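Local coordinates for protein acetyl xylan esterase II (Penicillium purpurogenum, PDB 1G66) that probably removes acetyl groups from xylan as a serine hydrolase of the cutinase family, at residues G28-Y33 with L199-K203. Sequence-based numbering, arbitrary orientation.
Sequences GVLSAY and LAFVK
Leu-199 reaches from its helix to the backbone of Gly-28 and the side chain of Val-29. A chi1 of 177° swings CG away from its own backbone N and turns the branched end toward helix 23-32. There CD1 makes a van der Waals contact with Gly-28 O at 3.6 Å, an oxygen that already accepts hydrogen bonds from Ala-32 N and Ser-31 OG, both from the same face of its plane. Among the methyls, Leu-199 CD1 lies 4.1 Å from Val-29 CG2. The same Val-29 methyl also meets CG1 of Val-202 at 3.9 Å, the two valines crossing at about a right angle, and Ala-32 CB closes the apolar patch, 4.2 Å from Leu-199 CD1. No hydrogen bond links the two segments. In this alpha/beta-hydrolase-type fold, helices 23-32 and 190-206 pack against one parallel sheet, Val-29 touching Val-7 and Val-202 touching Ala-127 and Ile-129; the axes of segments 28-32 and 199-203 come within 10.3 Å and cross at -48°. Toward the solvent, the extended chain of Lys-203 brings CE to 3.6 Å from Ala-32 CB. Tyr-33, just past the helix end, crosses Lys-203 obliquely, its OH 3.3 Å from Lys-203 CA. That hydroxyl is hydrogen-bonded to OXT of Gly-207, tying the end of helix 23-32 to the C-terminus.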
loop_
_atom_site.group_PDB
_atom_site.type_symbol
_atom_site.label_atom_id
_atom_site.label_comp_id
_atom_site.label_asym_id
_atom_site.label_seq_id
_atom_site.Cartn_x
_atom_site.Cartn_y
_atom_site.Cartn_z
ATOM N N GLY A 28 -3.134 -13.732 5.023
ATOM C CA GLY A 28 -1.944 -14.445 5.415
ATOM C C GLY A 28 -1.453 -13.978 6.780
ATOM O O GLY A 28 -1.064 -14.800 7.618
ATOM N N VAL A 29 -1.473 -12.659 6.997
ATOM C CA VAL A 29 -1.030 -12.145 8.290
ATOM C C VAL A 29 -2.015 -12.561 9.378
ATOM O O VAL A 29 -1.585 -13.015 10.446
ATOM C CB VAL A 29 -0.865 -10.615 8.231
ATOM C CG1 VAL A 29 -0.538 -10.070 9.600
ATOM C CG2 VAL A 29 0.212 -10.277 7.199
ATOM N N LEU A 30 -3.300 -12.414 9.127
ATOM C CA LEU A 30 -4.255 -12.770 10.160
ATOM C C LEU A 30 -4.153 -14.215 10.538
ATOM O O LEU A 30 -4.297 -14.565 11.715
ATOM C CB LEU A 30 -5.664 -12.507 9.662
ATOM C CG LEU A 30 -6.077 -11.040 9.509
ATOM C CD1 LEU A 30 -7.387 -10.912 8.779
ATOM C CD2 LEU A 30 -6.177 -10.344 10.810
ATOM N N SER A 31 -3.916 -15.095 9.584
ATOM C CA SER A 31 -3.825 -16.498 9.899
ATOM C C SER A 31 -2.499 -16.848 10.577
ATOM O O SER A 31 -2.479 -17.822 11.311
ATOM C CB SER A 31 -3.777 -17.286 8.599
ATOM O OG SER A 31 -2.622 -17.300 7.787
ATOM N N ALA A 32 -1.467 -16.043 10.382
ATOM C CA ALA A 32 -0.190 -16.255 11.035
ATOM C C ALA A 32 -0.220 -15.783 12.493
ATOM O O ALA A 32 0.668 -16.176 13.266
ATOM C CB ALA A 32 0.913 -15.539 10.290
ATOM N N TYR A 33 -1.147 -14.939 12.806
ATOM C CA TYR A 33 -1.226 -14.298 14.133
ATOM C C TYR A 33 -2.647 -14.335 14.646
ATOM O O TYR A 33 -3.365 -13.343 14.610
ATOM C CB TYR A 33 -0.709 -12.859 14.070
ATOM C CG TYR A 33 0.753 -12.780 13.726
ATOM C CD1 TYR A 33 1.200 -12.555 12.435
ATOM C CD2 TYR A 33 1.733 -12.976 14.682
ATOM C CE1 TYR A 33 2.530 -12.503 12.134
ATOM C CE2 TYR A 33 3.094 -12.916 14.389
ATOM C CZ TYR A 33 3.477 -12.692 13.092
ATOM O OH TYR A 33 4.807 -12.609 12.718
ATOM N N LEU A 199 4.491 -12.271 3.265
ATOM C CA LEU A 199 4.222 -12.768 4.621
ATOM C C LEU A 199 5.520 -13.035 5.379
ATOM O O LEU A 199 5.616 -12.739 6.568
ATOM C CB LEU A 199 3.382 -14.030 4.520
ATOM C CG LEU A 199 3.079 -14.702 5.848
ATOM C CD1 LEU A 199 2.290 -13.771 6.796
ATOM C CD2 LEU A 199 2.340 -16.018 5.642
ATOM N N ALA A 200 6.513 -13.585 4.695
ATOM C CA ALA A 200 7.795 -13.805 5.347
ATOM C C ALA A 200 8.392 -12.507 5.850
ATOM O O ALA A 200 8.959 -12.419 6.936
ATOM C CB ALA A 200 8.741 -14.525 4.390
ATOM N N PHE A 201 8.272 -11.470 5.009
ATOM C CA PHE A 201 8.780 -10.180 5.451
ATOM C C PHE A 201 8.018 -9.669 6.658
ATOM O O PHE A 201 8.615 -9.229 7.628
ATOM C CB PHE A 201 8.670 -9.189 4.287
ATOM C CG PHE A 201 9.145 -7.813 4.653
ATOM C CD1 PHE A 201 10.469 -7.524 4.813
ATOM C CD2 PHE A 201 8.221 -6.776 4.846
ATOM C CE1 PHE A 201 10.909 -6.260 5.123
ATOM C CE2 PHE A 201 8.645 -5.491 5.146
ATOM C CZ PHE A 201 10.011 -5.226 5.296
ATOM N N VAL A 202 6.695 -9.713 6.607
ATOM C CA VAL A 202 5.898 -9.272 7.739
ATOM C C VAL A 202 6.331 -10.038 8.992
ATOM O O VAL A 202 6.503 -9.425 10.058
ATOM C CB VAL A 202 4.401 -9.425 7.447
ATOM C CG1 VAL A 202 3.580 -9.179 8.719
ATOM C CG2 VAL A 202 3.956 -8.526 6.322
ATOM N N LYS A 203 6.399 -11.372 8.887
ATOM C CA LYS A 203 6.787 -12.120 10.080
ATOM C C LYS A 203 8.158 -11.720 10.605
ATOM O O LYS A 203 8.383 -11.687 11.816
ATOM C CB LYS A 203 6.795 -13.615 9.721
ATOM C CG LYS A 203 5.346 -14.159 9.589
ATOM C CD LYS A 203 5.500 -15.601 9.146
ATOM C CE LYS A 203 4.245 -16.363 9.370
ATOM N NZ LYS A 203 4.657 -17.825 9.199
#